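Local atomic coordinates of CBS domain-containing predicted protein TM0935 (PDB entry 1O50), a protein that is of unknown function but, as a tandem CBS-domain protein, probably binds a regulatory adenosine-type ligand as many CBS-domain pairs do. Residues T27-D32 and V39-E44; T50-R55 and G136-D141; V60-V65 and N124-M129. All blocks are in the same frame, centred on the assembly; numbering follows the deposited sequence.

Contact 1. Residues T27-D32 and V39-E44; sequences TVVEED and VDRILE
Arg41 reaching down to Thr27 and Val28 joins the first two elements of a beta-alpha-beta crossover in the CBS domain: strand 27-29, helix 35-44 and strand 50-55. Strand and helix segments run nearly antiparallel (167°), their axes 9.6 Å apart. Bends at both chi2 and chi3 curl the arginine chain back over the strand, so that its guanidinium lies across the edge away from strand 50-55, where the backbone of Val28 still has bonds to make. Arg41 NH1 donates to Val28 O at 3.2 Å, meeting the oxygen from above the carbonyl plane. The methyl Thr27 CG2 sits 4.0 Å above the guanidinium plane, over its centre, so threonine serves twice, with a methyl for the flat face and a hydroxyl for water. One water links Thr27 OG1 to Arg41 NH2. With an alanine here, Val28 O would probably lose this donor and both waters a shared partner, while Thr27 CG2 would keep CB beside it but lose the flat group. Nearby, Asp40 forms a salt bridge with Lys153 of the second subunit. A second water, lying in the guanidinium plane, is 2.8 Å from Arg41 NH2 and accepts from both that group and Val28 N.

Contact 2. Residues T50-R55 and G136-D141; sequences TVYVAR and GEIVGD
With its ring beside the backbone N and anti to the carbonyl carbon (chi1 -46°), Tyr52 leans from strand 50-55 toward segment 136-141, while Asp141 holds its carboxylate anti to the backbone N (chi1 -157°) and thereby swings OD1 to the phenol. The two side chains meet in a hydrogen bond that Tyr52 OH donates to Asp141 OD1 at 2.7 Å. The oxygen is approached nearly end-on, in line with its own C-O bond, and lies in the plane of the ring at its edge. Ring and carboxylate planes stand 87° apart, so the carboxylate is turned across the phenol and does not continue its plane. At the other end of the ring Ile138 approaches obliquely: its extended chain carries CD1 to 4.0 Å from Tyr52 CD2. Tyrosine suits this place because one side chain spans both an apolar and a polar neighbour; isoleucine suits its own because its long branch can reach the ring. Thr50 O lies over one ring face, 4.0 Å from the plane and displaced toward the rim. Val139 and Gly140, between the two contact residues, form a classic beta bulge against the neighbouring strand 128-132. Leu59 of strand 58-64 touches both Tyr52 and Ile138, and Pro130 adds to the packing on Tyr52, so the contact lies where the sheets of the two CBS domains face each other. The buried Asp141 also has OD2 close to Glu128 OE2, an unusually short approach, to be read with caution, which if real would suggest a proton on one of the two acids. Donation from Tyr52 should work the other way and stabilise negative charge on Asp141, so the phenol is likely to matter for how this buried acid is tolerated.

Contact 3. Residues V60-V65 and N124-M129; sequences VGMIPV and NNIQEM
Thr50 OG1, a hydroxyl of strand 50-55, donates a hydrogen bond to Glu128 O beside the place where Ile126 packs on Pro64 and Met62. The contact itself has no hydrogen bond between its segments; it is apolar and converges on one methyl. Ile126 CG2 lies 3.5 Å from Pro64 CG and 4.0 Å from Met62 CE, so the branch meets CG of the proline ring and the end of a methionine chain together. Ile126 has CG1 between its backbone N and carbonyl carbon (chi1 64°), which leaves CG2 beside the N and turned to these partners. Met62 likewise begins in the tight position between N and carbonyl carbon, then runs extended, delivering CE across the isoleucine at about a right angle. The backbones come nearest at Pro64 and Ile126, whose CA atoms are 6.3 Å apart. Each residue type fits: the flexible methionine spans the wider gap, the compact ring of proline fills the narrower one, and the branched isoleucine serves both. Pro64 stands at the N-cap of helix 65-77, where strand 58-64 ends. On the other side, Asn125 closes helix 114-124 in a Schellman motif with positive phi (50°) and meets its counterpart Asn125 of the second subunit in a hydrogen bond. Gln127 packs on Val65 of that subunit. The contact thus joins the turn from strand 58-64 into helix 65-77 with the turn from helix 114-124 into strand 128-132, one from each CBS domain.

How the contacts relate
The first CBS domain's sheet connects all three contacts. Strand 50-55 of contact 2 lies between strand 27-29 of contact 1 and strand 58-64 of contact 3. Backbone pairs that are probably hydrogen bonds join them: Val29 N to Tyr52 O at 2.8 Å and Thr27 O to Tyr52 N at 2.9 Å on one side, Val51 O to Ile63 N on the other. Contact 1 lies within this domain, whereas contacts 2 and 3, centres about 10 Å apart, both bridge to the second domain, contact 2 through strand 138-143, contact 3 through the loop leading into its neighbour, strand 128-132. Contacts 1 and 3, centres about 13 Å apart, both adjoin the second subunit; contact 2 does not.

Contact 1. Residues T27-D32 and V39-E44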
ATOM      1  N   THR A  27       4.401  13.121   3.954  1.00 37.59           N
ATOM      2  CA  THR A  27       3.244  13.625   4.678  1.00 38.09           C
ATOM      3  C   THR A  27       3.480  13.550   6.159  1.00 37.76           C
ATOM      4  O   THR A  27       3.505  12.465   6.721  1.00 37.73           O
ATOM      5  CB  THR A  27       2.021  12.785   4.368  1.00 37.35           C
ATOM      6  OG1 THR A  27       1.667  12.998   3.000  1.00 39.58           O
ATOM      7  CG2 THR A  27       0.807  13.258   5.183  1.00 37.23           C
ATOM      8  N   VAL A  28       3.584  14.718   6.770  1.00 36.83           N
ATOM      9  CA  VAL A  28       3.983  14.866   8.152  1.00 36.96           C
ATOM     10  C   VAL A  28       2.916  15.652   8.975  1.00 37.60           C
ATOM     11  O   VAL A  28       2.590  16.804   8.649  1.00 35.49           O
ATOM     12  CB  VAL A  28       5.308  15.678   8.269  1.00 35.86           C
ATOM     13  CG1 VAL A  28       5.804  15.635   9.677  1.00 35.65           C
ATOM     14  CG2 VAL A  28       6.375  15.139   7.351  1.00 35.51           C
ATOM     15  N   VAL A  29       2.459  15.019  10.068  1.00 37.13           N
ATOM     16  CA  VAL A  29       1.478  15.555  11.004  1.00 36.87           C
ATOM     17  C   VAL A  29       2.107  15.723  12.393  1.00 36.76           C
ATOM     18  O   VAL A  29       3.245  15.333  12.626  1.00 36.87           O
ATOM     19  CB  VAL A  29       0.218  14.652  11.086  1.00 36.16           C
ATOM     20  CG1 VAL A  29      -0.462  14.546   9.701  1.00 37.42           C
ATOM     21  CG2 VAL A  29       0.538  13.293  11.573  1.00 38.71           C
ATOM     22  N   GLU A  30       1.358  16.382  13.269  1.00 36.41           N
ATOM     23  CA  GLU A  30       1.701  16.597  14.675  1.00 36.07           C
ATOM     24  C   GLU A  30       0.971  15.565  15.527  1.00 35.07           C
ATOM     25  O   GLU A  30       0.041  14.946  15.065  1.00 34.24           O
ATOM     26  CB  GLU A  30       1.255  17.994  15.102  1.00 36.54           C
ATOM     27  CG  GLU A  30       2.000  19.157  14.442  1.00 39.06           C
ATOM     28  CD  GLU A  30       3.428  19.327  14.927  1.00 43.52           C
ATOM     29  OE1 GLU A  30       4.354  19.232  14.081  1.00 47.40           O
ATOM     30  OE2 GLU A  30       3.651  19.556  16.149  1.00 44.86           O
ATOM     31  N   GLU A  31       1.367  15.410  16.778  1.00 35.90           N
ATOM     32  CA  GLU A  31       0.798  14.384  17.670  1.00 36.39           C
ATOM     33  C   GLU A  31      -0.702  14.568  17.966  1.00 36.10           C
ATOM     34  O   GLU A  31      -1.446  13.579  18.176  1.00 36.06           O
ATOM     35  CB  GLU A  31       1.592  14.367  18.984  1.00 36.87           C
ATOM     36  CG  GLU A  31       2.953  13.714  18.869  1.00 38.80           C
ATOM     37  CD  GLU A  31       3.739  13.811  20.158  1.00 42.02           C
ATOM     38  OE1 GLU A  31       3.310  14.510  21.088  1.00 44.22           O
ATOM     39  OE2 GLU A  31       4.792  13.189  20.261  1.00 45.89           O
ATOM     40  N   ASP A  32      -1.153  15.821  17.972  1.00 35.52           N
ATOM     41  CA  ASP A  32      -2.562  16.132  18.260  1.00 35.99           C
ATOM     42  C   ASP A  32      -3.403  16.298  17.007  1.00 36.04           C
ATOM     43  O   ASP A  32      -4.528  16.770  17.074  1.00 36.13           O
ATOM     44  CB  ASP A  32      -2.709  17.386  19.128  1.00 35.59           C
ATOM     45  CG  ASP A  32      -2.236  18.656  18.433  1.00 36.11           C
ATOM     46  OD1 ASP A  32      -1.662  18.588  17.345  1.00 38.57           O
ATOM     47  OD2 ASP A  32      -2.390  19.791  18.906  1.00 39.41           O
ATOM     48  N   VAL A  39      -6.575  11.488   7.368  1.00 37.04           N
ATOM     49  CA  VAL A  39      -7.274  11.018   6.192  1.00 35.96           C
ATOM     50  C   VAL A  39      -7.355  12.096   5.101  1.00 36.46           C
ATOM     51  O   VAL A  39      -7.110  11.820   3.926  1.00 37.72           O
ATOM     52  CB  VAL A  39      -8.667  10.442   6.613  1.00 36.21           C
ATOM     53  CG1 VAL A  39      -9.472  10.111   5.453  1.00 36.69           C
ATOM     54  CG2 VAL A  39      -8.494   9.209   7.483  1.00 33.92           C
ATOM     55  N   ASP A  40      -7.706  13.321   5.448  1.00 36.09           N
ATOM     56  CA  ASP A  40      -7.724  14.389   4.441  1.00 36.08           C
ATOM     57  C   ASP A  40      -6.359  14.534   3.731  1.00 36.24           C
ATOM     58  O   ASP A  40      -6.305  14.686   2.526  1.00 37.39           O
ATOM     59  CB  ASP A  40      -8.081  15.741   5.043  1.00 37.33           C
ATOM     60  CG  ASP A  40      -9.488  15.800   5.647  1.00 36.74           C
ATOM     61  OD1 ASP A  40     -10.437  15.144   5.135  1.00 35.58           O
ATOM     62  OD2 ASP A  40      -9.708  16.570   6.614  1.00 38.18           O
ATOM     63  N   ARG A  41      -5.259  14.543   4.494  1.00 36.55           N
ATOM     64  CA  ARG A  41      -3.890  14.561   3.945  1.00 36.01           C
ATOM     65  C   ARG A  41      -3.588  13.394   3.021  1.00 34.82           C
ATOM     66  O   ARG A  41      -2.959  13.559   2.001  1.00 35.44           O
ATOM     67  CB  ARG A  41      -2.841  14.562   5.070  1.00 36.46           C
ATOM     68  CG  ARG A  41      -2.848  15.829   5.990  1.00 39.86           C
ATOM     69  CD  ARG A  41      -2.447  17.103   5.348  1.00 44.32           C
ATOM     70  NE  ARG A  41      -1.086  17.095   4.766  1.00 48.68           N
ATOM     71  CZ  ARG A  41       0.084  17.240   5.429  1.00 47.91           C
ATOM     72  NH1 ARG A  41       0.133  17.380   6.757  1.00 45.65           N
ATOM     73  NH2 ARG A  41       1.227  17.242   4.737  1.00 47.28           N
ATOM     74  N   ILE A  42      -4.035  12.187   3.364  1.00 35.37           N
ATOM     75  CA  ILE A  42      -3.801  11.048   2.492  1.00 35.73           C
ATOM     76  C   ILE A  42      -4.598  11.202   1.194  1.00 36.52           C
ATOM     77  O   ILE A  42      -4.066  10.927   0.117  1.00 37.05           O
ATOM     78  CB  ILE A  42      -4.161   9.725   3.181  1.00 35.58           C
ATOM     79  CG1 ILE A  42      -3.246   9.472   4.404  1.00 38.69           C
ATOM     80  CG2 ILE A  42      -4.012   8.579   2.191  1.00 38.03           C
ATOM     81  CD1 ILE A  42      -3.746   8.425   5.361  1.00 39.73           C
ATOM     82  N   LEU A  43      -5.868  11.625   1.288  1.00 36.70           N
ATOM     83  CA  LEU A  43      -6.717  11.796   0.096  1.00 36.87           C
ATOM     84  C   LEU A  43      -6.209  12.890  -0.868  1.00 37.36           C
ATOM     85  O   LEU A  43      -6.496  12.852  -2.103  1.00 36.92           O
ATOM     86  CB  LEU A  43      -8.167  12.090   0.511  1.00 37.28           C
ATOM     87  CG  LEU A  43      -8.853  10.932   1.272  1.00 38.67           C
ATOM     88  CD1 LEU A  43     -10.195  11.391   1.965  1.00 38.11           C
ATOM     89  CD2 LEU A  43      -9.136   9.747   0.314  1.00 40.34           C
ATOM     90  N   GLU A  44      -5.493  13.884  -0.337  1.00 36.93           N
ATOM     91  CA  GLU A  44      -4.930  14.956  -1.195  1.00 37.56           C
ATOM     92  C   GLU A  44      -3.682  14.479  -1.976  1.00 36.39           C
ATOM     93  O   GLU A  44      -3.383  14.995  -3.008  1.00 36.81           O
ATOM     94  CB  GLU A  44      -4.592  16.216  -0.387  1.00 37.23           C
ATOM     95  CG  GLU A  44      -4.480  17.473  -1.246  1.00 44.11           C
ATOM     96  CD  GLU A  44      -3.051  17.800  -1.718  1.00 49.96           C
ATOM     97  OE1 GLU A  44      -2.079  17.177  -1.186  1.00 53.01           O
ATOM     98  OE2 GLU A  44      -2.902  18.713  -2.596  1.00 51.65           O
TER
HETATM   99  O   HOH W   1       1.002  15.413   2.239  1.00 56.85           O
HETATM  100  O   HOH W   2       3.952  17.213   5.416  1.00 35.35           O

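Contact 2. Residues T50-R55 and G136-D141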
ATOM      1  N   THR A  50       2.534   5.904   3.954  1.00 34.36           N
ATOM      2  CA  THR A  50       2.870   6.047   5.358  1.00 36.79           C
ATOM      3  C   THR A  50       2.847   7.549   5.726  1.00 36.69           C
ATOM      4  O   THR A  50       3.481   8.388   5.042  1.00 37.73           O
ATOM      5  CB  THR A  50       4.254   5.431   5.698  1.00 36.95           C
ATOM      6  OG1 THR A  50       4.348   4.049   5.267  1.00 38.41           O
ATOM      7  CG2 THR A  50       4.433   5.353   7.236  1.00 37.13           C
ATOM      8  N   VAL A  51       2.087   7.880   6.783  1.00 36.39           N
ATOM      9  CA  VAL A  51       2.135   9.178   7.436  1.00 36.23           C
ATOM     10  C   VAL A  51       3.152   9.221   8.579  1.00 36.26           C
ATOM     11  O   VAL A  51       3.237   8.302   9.381  1.00 36.18           O
ATOM     12  CB  VAL A  51       0.714   9.605   7.907  1.00 37.21           C
ATOM     13  CG1 VAL A  51       0.789  10.923   8.650  1.00 37.20           C
ATOM     14  CG2 VAL A  51      -0.225   9.742   6.673  1.00 35.00           C
ATOM     15  N   TYR A  52       3.895  10.304   8.649  1.00 36.55           N
ATOM     16  CA  TYR A  52       4.870  10.511   9.710  1.00 37.33           C
ATOM     17  C   TYR A  52       4.325  11.536  10.694  1.00 37.27           C
ATOM     18  O   TYR A  52       3.543  12.413  10.325  1.00 37.15           O
ATOM     19  CB  TYR A  52       6.223  10.995   9.146  1.00 36.99           C
ATOM     20  CG  TYR A  52       6.676  10.180   7.942  1.00 38.49           C
ATOM     21  CD1 TYR A  52       6.721   8.785   8.010  1.00 40.45           C
ATOM     22  CD2 TYR A  52       7.051  10.784   6.738  1.00 40.96           C
ATOM     23  CE1 TYR A  52       7.103   8.028   6.931  1.00 41.49           C
ATOM     24  CE2 TYR A  52       7.448  10.001   5.637  1.00 39.79           C
ATOM     25  CZ  TYR A  52       7.468   8.634   5.757  1.00 40.36           C
ATOM     26  OH  TYR A  52       7.856   7.851   4.705  1.00 40.56           O
ATOM     27  N   VAL A  53       4.802  11.426  11.929  1.00 37.35           N
ATOM     28  CA  VAL A  53       4.442  12.300  13.035  1.00 37.02           C
ATOM     29  C   VAL A  53       5.726  12.896  13.605  1.00 37.24           C
ATOM     30  O   VAL A  53       6.659  12.176  13.994  1.00 36.46           O
ATOM     31  CB  VAL A  53       3.664  11.503  14.150  1.00 37.05           C
ATOM     32  CG1 VAL A  53       3.124  12.449  15.240  1.00 37.60           C
ATOM     33  CG2 VAL A  53       2.551  10.693  13.551  1.00 36.07           C
ATOM     34  N   ALA A  54       5.772  14.220  13.641  1.00 37.36           N
ATOM     35  CA  ALA A  54       6.923  14.930  14.145  1.00 37.42           C
ATOM     36  C   ALA A  54       6.562  15.792  15.357  1.00 38.38           C
ATOM     37  O   ALA A  54       5.388  16.094  15.614  1.00 37.78           O
ATOM     38  CB  ALA A  54       7.528  15.780  13.053  1.00 37.61           C
ATOM     39  N   ARG A  55       7.597  16.170  16.107  1.00 39.37           N
ATOM     40  CA  ARG A  55       7.455  17.042  17.242  1.00 40.46           C
ATOM     41  C   ARG A  55       8.752  17.827  17.322  1.00 41.36           C
ATOM     42  O   ARG A  55       9.816  17.240  17.510  1.00 40.42           O
ATOM     43  CB  ARG A  55       7.252  16.192  18.503  1.00 41.28           C
ATOM     44  CG  ARG A  55       6.480  16.866  19.648  1.00 42.58           C
ATOM     45  CD  ARG A  55       7.029  16.534  21.037  1.00 45.34           C
ATOM     46  NE  ARG A  55       7.510  15.153  21.135  1.00 46.61           N
ATOM     47  N   GLY A 136      17.611  12.749  13.791  1.00 46.47           N
ATOM     48  CA  GLY A 136      16.208  12.382  13.775  1.00 45.56           C
ATOM     49  C   GLY A 136      15.311  13.238  12.893  1.00 45.01           C
ATOM     50  O   GLY A 136      14.083  13.235  13.068  1.00 45.22           O
ATOM     51  N   GLU A 137      15.897  13.927  11.920  1.00 44.05           N
ATOM     52  CA  GLU A 137      15.149  14.840  11.060  1.00 43.82           C
ATOM     53  C   GLU A 137      14.986  14.299   9.656  1.00 42.89           C
ATOM     54  O   GLU A 137      15.882  13.660   9.121  1.00 42.49           O
ATOM     55  CB  GLU A 137      15.814  16.213  11.043  1.00 43.75           C
ATOM     56  CG  GLU A 137      15.827  16.838  12.430  1.00 45.75           C
ATOM     57  CD  GLU A 137      16.233  18.304  12.451  1.00 47.49           C
ATOM     58  OE1 GLU A 137      16.566  18.855  11.373  1.00 47.82           O
ATOM     59  OE2 GLU A 137      16.224  18.893  13.562  1.00 48.53           O
ATOM     60  N   ILE A 138      13.821  14.558   9.076  1.00 42.49           N
ATOM     61  CA  ILE A 138      13.466  14.056   7.749  1.00 42.19           C
ATOM     62  C   ILE A 138      14.141  14.856   6.624  1.00 41.85           C
ATOM     63  O   ILE A 138      13.972  16.070   6.516  1.00 41.40           O
ATOM     64  CB  ILE A 138      11.929  13.996   7.567  1.00 42.40           C
ATOM     65  CG1 ILE A 138      11.319  13.090   8.629  1.00 41.60           C
ATOM     66  CG2 ILE A 138      11.550  13.468   6.151  1.00 42.48           C
ATOM     67  CD1 ILE A 138       9.815  13.048   8.603  1.00 42.44           C
ATOM     68  N   VAL A 139      14.924  14.146   5.813  1.00 41.04           N
ATOM     69  CA  VAL A 139      15.677  14.741   4.713  1.00 40.37           C
ATOM     70  C   VAL A 139      15.262  14.185   3.340  1.00 39.55           C
ATOM     71  O   VAL A 139      15.694  14.676   2.312  1.00 39.06           O
ATOM     72  CB  VAL A 139      17.203  14.550   4.921  1.00 40.18           C
ATOM     73  CG1 VAL A 139      17.705  15.393   6.126  1.00 40.03           C
ATOM     74  CG2 VAL A 139      17.541  13.081   5.103  1.00 40.56           C
ATOM     75  N   GLY A 140      14.435  13.150   3.333  1.00 38.99           N
ATOM     76  CA  GLY A 140      13.965  12.554   2.087  1.00 38.55           C
ATOM     77  C   GLY A 140      12.952  11.463   2.354  1.00 38.05           C
ATOM     78  O   GLY A 140      12.583  11.249   3.493  1.00 37.57           O
ATOM     79  N   ASP A 141      12.521  10.761   1.302  1.00 37.84           N
ATOM     80  CA  ASP A 141      11.463   9.746   1.402  1.00 37.81           C
ATOM     81  C   ASP A 141      11.777   8.533   0.493  1.00 36.46           C
ATOM     82  O   ASP A 141      12.446   8.656  -0.530  1.00 36.05           O
ATOM     83  CB  ASP A 141      10.136  10.426   0.981  1.00 38.06           C
ATOM     84  CG  ASP A 141       8.925   9.762   1.517  1.00 38.03           C
ATOM     85  OD1 ASP A 141       8.996   9.116   2.593  1.00 38.91           O
ATOM     86  OD2 ASP A 141       7.848   9.801   0.877  1.00 41.91           O
TER

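Contact 3. Residues V60-V65 and N124-M129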
ATOM      1  N   VAL A  60       8.894  11.176  15.407  1.00 36.66           N
ATOM      2  CA  VAL A  60       8.466  10.465  16.609  1.00 35.67           C
ATOM      3  C   VAL A  60       7.485   9.328  16.390  1.00 35.10           C
ATOM      4  O   VAL A  60       7.328   8.510  17.270  1.00 35.60           O
ATOM      5  CB  VAL A  60       7.920  11.418  17.746  1.00 35.46           C
ATOM      6  CG1 VAL A  60       8.990  12.407  18.163  1.00 35.29           C
ATOM      7  CG2 VAL A  60       6.669  12.133  17.332  1.00 35.82           C
ATOM      8  N   GLY A  61       6.818   9.243  15.240  1.00 33.93           N
ATOM      9  CA  GLY A  61       6.010   8.064  14.994  1.00 33.83           C
ATOM     10  C   GLY A  61       5.671   7.908  13.536  1.00 33.08           C
ATOM     11  O   GLY A  61       5.928   8.791  12.721  1.00 34.08           O
ATOM     12  N   MET A  62       4.995   6.829  13.199  1.00 33.57           N
ATOM     13  CA  MET A  62       4.543   6.674  11.831  1.00 32.87           C
ATOM     14  C   MET A  62       3.184   5.988  11.809  1.00 33.00           C
ATOM     15  O   MET A  62       2.820   5.289  12.697  1.00 30.98           O
ATOM     16  CB  MET A  62       5.595   5.866  11.019  1.00 33.26           C
ATOM     17  CG  MET A  62       5.657   4.377  11.435  1.00 34.03           C
ATOM     18  SD  MET A  62       6.766   3.265  10.444  1.00 37.17           S
ATOM     19  CE  MET A  62       6.262   1.586  11.033  1.00 35.04           C
ATOM     20  N   ILE A  63       2.398   6.238  10.787  1.00 33.45           N
ATOM     21  CA  ILE A  63       1.125   5.597  10.691  1.00 35.55           C
ATOM     22  C   ILE A  63       1.049   5.062   9.256  1.00 36.47           C
ATOM     23  O   ILE A  63       0.746   5.822   8.328  1.00 35.12           O
ATOM     24  CB  ILE A  63       0.026   6.658  10.946  1.00 37.54           C
ATOM     25  CG1 ILE A  63       0.219   7.325  12.317  1.00 37.78           C
ATOM     26  CG2 ILE A  63      -1.383   6.049  10.725  1.00 34.63           C
ATOM     27  CD1 ILE A  63      -0.692   8.587  12.565  1.00 39.46           C
ATOM     28  N   PRO A  64       1.408   3.793   9.050  1.00 36.94           N
ATOM     29  CA  PRO A  64       1.105   3.117   7.781  1.00 36.41           C
ATOM     30  C   PRO A  64      -0.397   3.082   7.494  1.00 36.96           C
ATOM     31  O   PRO A  64      -1.247   2.896   8.382  1.00 35.97           O
ATOM     32  CB  PRO A  64       1.632   1.695   8.025  1.00 35.68           C
ATOM     33  CG  PRO A  64       2.650   1.884   8.969  1.00 36.20           C
ATOM     34  CD  PRO A  64       2.131   2.890   9.972  1.00 36.59           C
ATOM     35  N   VAL A  65      -0.753   3.271   6.227  1.00 37.09           N
ATOM     36  CA  VAL A  65      -2.155   3.291   5.888  1.00 35.70           C
ATOM     37  C   VAL A  65      -2.845   1.986   6.297  1.00 37.61           C
ATOM     38  O   VAL A  65      -4.021   2.006   6.675  1.00 37.76           O
ATOM     39  CB  VAL A  65      -2.344   3.546   4.419  1.00 36.67           C
ATOM     40  CG1 VAL A  65      -3.811   3.259   3.999  1.00 35.05           C
ATOM     41  CG2 VAL A  65      -1.956   4.969   4.127  1.00 34.14           C
ATOM     42  N   ASN A 124       8.218  -5.223   8.329  1.00 38.94           N
ATOM     43  CA  ASN A 124       7.302  -4.303   9.015  1.00 39.00           C
ATOM     44  C   ASN A 124       6.008  -4.068   8.236  1.00 39.58           C
ATOM     45  O   ASN A 124       5.102  -3.327   8.654  1.00 41.33           O
ATOM     46  CB  ASN A 124       8.033  -2.970   9.224  1.00 37.93           C
ATOM     47  CG  ASN A 124       9.152  -3.086  10.244  1.00 38.17           C
ATOM     48  OD1 ASN A 124       8.890  -3.127  11.437  1.00 36.16           O
ATOM     49  ND2 ASN A 124      10.399  -3.202   9.773  1.00 32.87           N
ATOM     50  N   ASN A 125       5.913  -4.713   7.092  1.00 39.06           N
ATOM     51  CA  ASN A 125       4.752  -4.602   6.246  1.00 38.40           C
ATOM     52  C   ASN A 125       4.358  -3.159   5.994  1.00 38.32           C
ATOM     53  O   ASN A 125       3.190  -2.777   6.175  1.00 38.35           O
ATOM     54  CB  ASN A 125       3.550  -5.393   6.784  1.00 37.97           C
ATOM     55  CG  ASN A 125       2.353  -5.337   5.803  1.00 39.19           C
ATOM     56  OD1 ASN A 125       2.576  -5.343   4.602  1.00 38.71           O
ATOM     57  ND2 ASN A 125       1.103  -5.268   6.308  1.00 37.56           N
ATOM     58  N   ILE A 126       5.342  -2.343   5.605  1.00 37.64           N
ATOM     59  CA  ILE A 126       5.114  -0.970   5.170  1.00 37.12           C
ATOM     60  C   ILE A 126       5.694  -0.767   3.748  1.00 37.53           C
ATOM     61  O   ILE A 126       6.543  -1.528   3.331  1.00 40.41           O
ATOM     62  CB  ILE A 126       5.771   0.026   6.184  1.00 36.87           C
ATOM     63  CG1 ILE A 126       7.277  -0.149   6.195  1.00 34.78           C
ATOM     64  CG2 ILE A 126       5.204  -0.161   7.637  1.00 38.63           C
ATOM     65  CD1 ILE A 126       8.004   0.624   7.253  1.00 34.00           C
ATOM     66  N   GLN A 127       5.227   0.234   3.016  1.00 36.63           N
ATOM     67  CA  GLN A 127       5.696   0.564   1.676  1.00 35.96           C
ATOM     68  C   GLN A 127       6.207   2.011   1.505  1.00 36.31           C
ATOM     69  O   GLN A 127       6.315   2.523   0.374  1.00 37.42           O
ATOM     70  CB  GLN A 127       4.580   0.259   0.668  1.00 35.90           C
ATOM     71  CG  GLN A 127       4.206  -1.215   0.690  1.00 35.87           C
ATOM     72  CD  GLN A 127       3.369  -1.660  -0.448  1.00 33.64           C
ATOM     73  OE1 GLN A 127       3.612  -1.267  -1.560  1.00 38.13           O
ATOM     74  NE2 GLN A 127       2.419  -2.571  -0.193  1.00 36.71           N
ATOM     75  N   GLU A 128       6.513   2.693   2.609  1.00 35.95           N
ATOM     76  CA  GLU A 128       7.039   4.071   2.533  1.00 35.26           C
ATOM     77  C   GLU A 128       7.685   4.345   3.851  1.00 36.33           C
ATOM     78  O   GLU A 128       7.128   4.041   4.912  1.00 35.81           O
ATOM     79  CB  GLU A 128       5.960   5.108   2.290  1.00 35.64           C
ATOM     80  CG  GLU A 128       6.491   6.491   1.975  1.00 32.89           C
ATOM     81  CD  GLU A 128       5.435   7.553   1.775  1.00 39.51           C
ATOM     82  OE1 GLU A 128       4.261   7.231   1.817  1.00 38.76           O
ATOM     83  OE2 GLU A 128       5.778   8.740   1.541  1.00 41.52           O
ATOM     84  N   MET A 129       8.891   4.878   3.772  1.00 36.46           N
ATOM     85  CA  MET A 129       9.726   5.090   4.925  1.00 36.58           C
ATOM     86  C   MET A 129      10.377   6.404   4.725  1.00 37.11           C
ATOM     87  O   MET A 129      10.692   6.756   3.598  1.00 35.76           O
ATOM     88  CB  MET A 129      10.845   4.058   4.991  1.00 37.67           C
ATOM     89  CG  MET A 129      10.490   2.829   5.679  1.00 41.19           C
ATOM     90  SD  MET A 129      11.842   1.649   5.886  1.00 45.41           S
ATOM     91  CE  MET A 129      12.190   1.396   4.261  1.00 44.24           C
TER